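Local atomic coordinates of alpha-amylase (Eisenia fetida, PDB entry 6M4K), a protein that probably hydrolyses internal alpha-1,4-glucosidic linkages in starch-like polysaccharides, as a calcium- and chloride-dependent enzyme of glycoside hydrolase family 13. Residues V70-N75 with D180-F185. Sequence-based numbering, arbitrary orientation.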
ATOM      1  N   VAL A  70      -8.606   9.016  19.000  1.00 14.13           N
ATOM      2  CA  VAL A  70      -9.276   9.581  20.161  1.00 13.08           C
ATOM      3  C   VAL A  70     -10.215   8.572  20.819  1.00 16.26           C
ATOM      4  O   VAL A  70     -10.328   8.530  22.049  1.00 15.47           O
ATOM      5  CB  VAL A  70     -10.003  10.890  19.772  1.00 13.19           C
ATOM      6  CG1 VAL A  70     -10.949  11.361  20.887  1.00 15.39           C
ATOM      7  CG2 VAL A  70      -8.978  11.969  19.438  1.00 15.90           C
ATOM      8  N   SER A  71     -10.862   7.722  20.028  1.00 14.50           N
ATOM      9  CA  SER A  71     -11.643   6.609  20.556  1.00 14.21           C
ATOM     10  C   SER A  71     -11.777   5.569  19.452  1.00 15.09           C
ATOM     11  O   SER A  71     -11.205   5.712  18.369  1.00 15.91           O
ATOM     12  CB  SER A  71     -13.014   7.060  21.068  1.00 15.90           C
ATOM     13  OG  SER A  71     -13.936   7.137  20.002  1.00 16.21           O
ATOM     14  N   TYR A  72     -12.535   4.510  19.738  1.00 14.13           N
ATOM     15  CA  TYR A  72     -12.798   3.468  18.753  1.00 14.12           C
ATOM     16  C   TYR A  72     -14.228   3.510  18.222  1.00 17.02           C
ATOM     17  O   TYR A  72     -14.692   2.532  17.623  1.00 17.64           O
ATOM     18  CB  TYR A  72     -12.396   2.094  19.296  1.00 15.99           C
ATOM     19  CG  TYR A  72     -10.960   2.070  19.778  1.00 14.98           C
ATOM     20  CD1 TYR A  72      -9.896   2.085  18.875  1.00 15.78           C
ATOM     21  CD2 TYR A  72     -10.660   2.048  21.135  1.00 16.34           C
ATOM     22  CE1 TYR A  72      -8.581   2.081  19.319  1.00 15.73           C
ATOM     23  CE2 TYR A  72      -9.353   2.042  21.585  1.00 15.44           C
ATOM     24  CZ  TYR A  72      -8.308   2.046  20.680  1.00 13.88           C
ATOM     25  OH  TYR A  72      -7.012   2.040  21.143  1.00 14.80           O
ATOM     26  N   THR A  73     -14.939   4.627  18.412  1.00 15.67           N
ATOM     27  CA  THR A  73     -16.149   4.820  17.629  1.00 15.23           C
ATOM     28  C   THR A  73     -15.768   5.027  16.165  1.00 15.46           C
ATOM     29  O   THR A  73     -14.590   5.141  15.823  1.00 15.99           O
ATOM     30  CB  THR A  73     -16.977   5.992  18.156  1.00 15.85           C
ATOM     31  OG1 THR A  73     -16.340   7.235  17.823  1.00 18.02           O
ATOM     32  CG2 THR A  73     -17.144   5.880  19.668  1.00 19.04           C
ATOM     33  N   MET A  74     -16.765   5.053  15.288  1.00 16.05           N
ATOM     34  CA  MET A  74     -16.530   4.896  13.857  1.00 15.66           C
ATOM     35  C   MET A  74     -17.042   6.067  13.028  1.00 16.50           C
ATOM     36  O   MET A  74     -17.523   5.891  11.909  1.00 15.85           O
ATOM     37  CB  MET A  74     -17.084   3.561  13.373  1.00 16.87           C
ATOM     38  CG  MET A  74     -16.231   2.385  13.849  1.00 19.02           C
ATOM     39  SD  MET A  74     -14.614   2.359  13.042  1.00 16.16           S
ATOM     40  CE  MET A  74     -15.156   1.904  11.396  1.00 23.41           C
ATOM     41  N   ASN A  75     -16.898   7.280  13.548  1.00 17.46           N
ATOM     42  CA  ASN A  75     -17.178   8.499  12.797  1.00 15.36           C
ATOM     43  C   ASN A  75     -15.849   9.207  12.561  1.00 15.00           C
ATOM     44  O   ASN A  75     -15.179   9.597  13.522  1.00 16.40           O
ATOM     45  CB  ASN A  75     -18.120   9.386  13.606  1.00 19.50           C
ATOM     46  CG  ASN A  75     -18.759  10.486  12.782  1.00 21.51           C
ATOM     47  OD1 ASN A  75     -18.772  10.453  11.553  1.00 26.75           O
ATOM     48  ND2 ASN A  75     -19.321  11.473  13.473  1.00 31.26           N
ATOM     49  N   ASP A 180      -7.862  -6.124  25.400  1.00 15.84           N
ATOM     50  CA  ASP A 180      -9.290  -6.383  25.261  1.00 17.60           C
ATOM     51  C   ASP A 180      -9.977  -5.271  24.480  1.00 17.05           C
ATOM     52  O   ASP A 180     -10.833  -5.537  23.627  1.00 16.79           O
ATOM     53  CB  ASP A 180      -9.936  -6.502  26.646  1.00 17.53           C
ATOM     54  CG  ASP A 180      -9.602  -7.807  27.351  1.00 23.10           C
ATOM     55  OD1 ASP A 180      -9.082  -8.744  26.710  1.00 21.58           O
ATOM     56  OD2 ASP A 180      -9.889  -7.892  28.565  1.00 22.81           O
ATOM     57  N   VAL A 181      -9.641  -4.019  24.791  1.00 16.99           N
ATOM     58  CA  VAL A 181     -10.267  -2.875  24.132  1.00 16.25           C
ATOM     59  C   VAL A 181      -9.933  -2.856  22.646  1.00 15.62           C
ATOM     60  O   VAL A 181     -10.807  -2.626  21.796  1.00 16.44           O
ATOM     61  CB  VAL A 181      -9.831  -1.575  24.828  1.00 19.31           C
ATOM     62  CG1 VAL A 181     -10.091  -0.382  23.937  1.00 20.80           C
ATOM     63  CG2 VAL A 181     -10.565  -1.425  26.161  1.00 19.99           C
ATOM     64  N   GLU A 182      -8.666  -3.086  22.310  1.00 15.96           N
ATOM     65  CA  GLU A 182      -8.268  -3.031  20.908  1.00 16.29           C
ATOM     66  C   GLU A 182      -8.849  -4.200  20.125  1.00 14.70           C
ATOM     67  O   GLU A 182      -9.282  -4.030  18.977  1.00 16.23           O
ATOM     68  CB  GLU A 182      -6.748  -2.931  20.803  1.00 15.73           C
ATOM     69  CG  GLU A 182      -6.260  -1.591  21.362  1.00 16.05           C
ATOM     70  CD  GLU A 182      -4.809  -1.298  21.107  1.00 17.12           C
ATOM     71  OE1 GLU A 182      -4.005  -2.244  21.108  1.00 18.28           O
ATOM     72  OE2 GLU A 182      -4.480  -0.098  20.918  1.00 16.17           O
ATOM     73  N   ALA A 183      -8.917  -5.386  20.740  1.00 16.16           N
ATOM     74  CA  ALA A 183      -9.561  -6.511  20.070  1.00 15.12           C
ATOM     75  C   ALA A 183     -11.055  -6.288  19.891  1.00 16.72           C
ATOM     76  O   ALA A 183     -11.622  -6.725  18.886  1.00 17.01           O
ATOM     77  CB  ALA A 183      -9.302  -7.805  20.838  1.00 16.92           C
ATOM     78  N   GLU A 184     -11.716  -5.620  20.844  1.00 16.61           N
ATOM     79  CA  GLU A 184     -13.135  -5.330  20.673  1.00 16.19           C
ATOM     80  C   GLU A 184     -13.360  -4.451  19.454  1.00 16.59           C
ATOM     81  O   GLU A 184     -14.303  -4.669  18.688  1.00 15.76           O
ATOM     82  CB  GLU A 184     -13.701  -4.641  21.920  1.00 18.18           C
ATOM     83  CG  GLU A 184     -15.232  -4.405  21.886  1.00 20.83           C
ATOM     84  CD  GLU A 184     -15.673  -3.230  21.010  1.00 24.83           C
ATOM     85  OE1 GLU A 184     -14.926  -2.231  20.916  1.00 24.26           O
ATOM     86  OE2 GLU A 184     -16.774  -3.300  20.412  1.00 26.36           O
ATOM     87  N   PHE A 185     -12.510  -3.435  19.283  1.00 16.01           N
ATOM     88  CA  PHE A 185     -12.566  -2.562  18.112  1.00 14.64           C
ATOM     89  C   PHE A 185     -12.407  -3.369  16.827  1.00 14.29           C
ATOM     90  O   PHE A 185     -13.255  -3.309  15.928  1.00 15.09           O
ATOM     91  CB  PHE A 185     -11.447  -1.528  18.261  1.00 15.69           C
ATOM     92  CG  PHE A 185     -11.137  -0.739  17.010  1.00 15.47           C
ATOM     93  CD1 PHE A 185     -12.125  -0.042  16.333  1.00 15.35           C
ATOM     94  CD2 PHE A 185      -9.841  -0.672  16.540  1.00 16.12           C
ATOM     95  CE1 PHE A 185     -11.812   0.703  15.192  1.00 15.12           C
ATOM     96  CE2 PHE A 185      -9.523   0.062  15.411  1.00 17.05           C
ATOM     97  CZ  PHE A 185     -10.509   0.751  14.740  1.00 17.93           C
TER
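Tyr72 and Phe185 bring the two backbones closest, with their CA atoms 6.1 Å apart. Segment 70-75 is irregular loop between strand 44-47 and helix 81-93. Segment 180-185 is regular turns inside helix 176-192. The loop bends through an ST turn: Thr73 N donates to Ser71 OG at 3.1 Å, with an N-H...O angle of 163°. Tyr72, in the middle of this turn, points its side chain at the helix.

The tyrosine side chain lies against Val181 and Phe185 with its ring and meets Glu182 with its hydroxyl. Its CD1 sits over one face of the Phe185 ring, toward the rim, 3.6 Å from Phe185 CG. The ring planes of Tyr72 and Phe185 are tilted by 36°, and their ring centroids are 5.0 Å apart. Val181 CG1 packs against Tyr72 CE2 at 3.5 Å, across the ring from CD1. The Glu182 chain runs extended beyond CG and brings OE2 to 3.3 Å from Tyr72 OH. That hydroxyl is hydrogen-bonded to Tyr133 OH. The Met74 chain is bent at chi2 and chi3, and its end comes nearer the helix than its first bond would suggest. Its SD reaches the edge of the Phe185 ring, in plane, 3.9 Å from CE1. Arg188, further along the helix, donates a hydrogen bond from NH1 to Tyr72 O.

The calcium ion lies about 9 Å from the Glu182 side chain. This is buried aromatic and Met-aromatic packing of a loop following the second barrel strand on the helix preceding the fourth, within the family 13 TIM barrel.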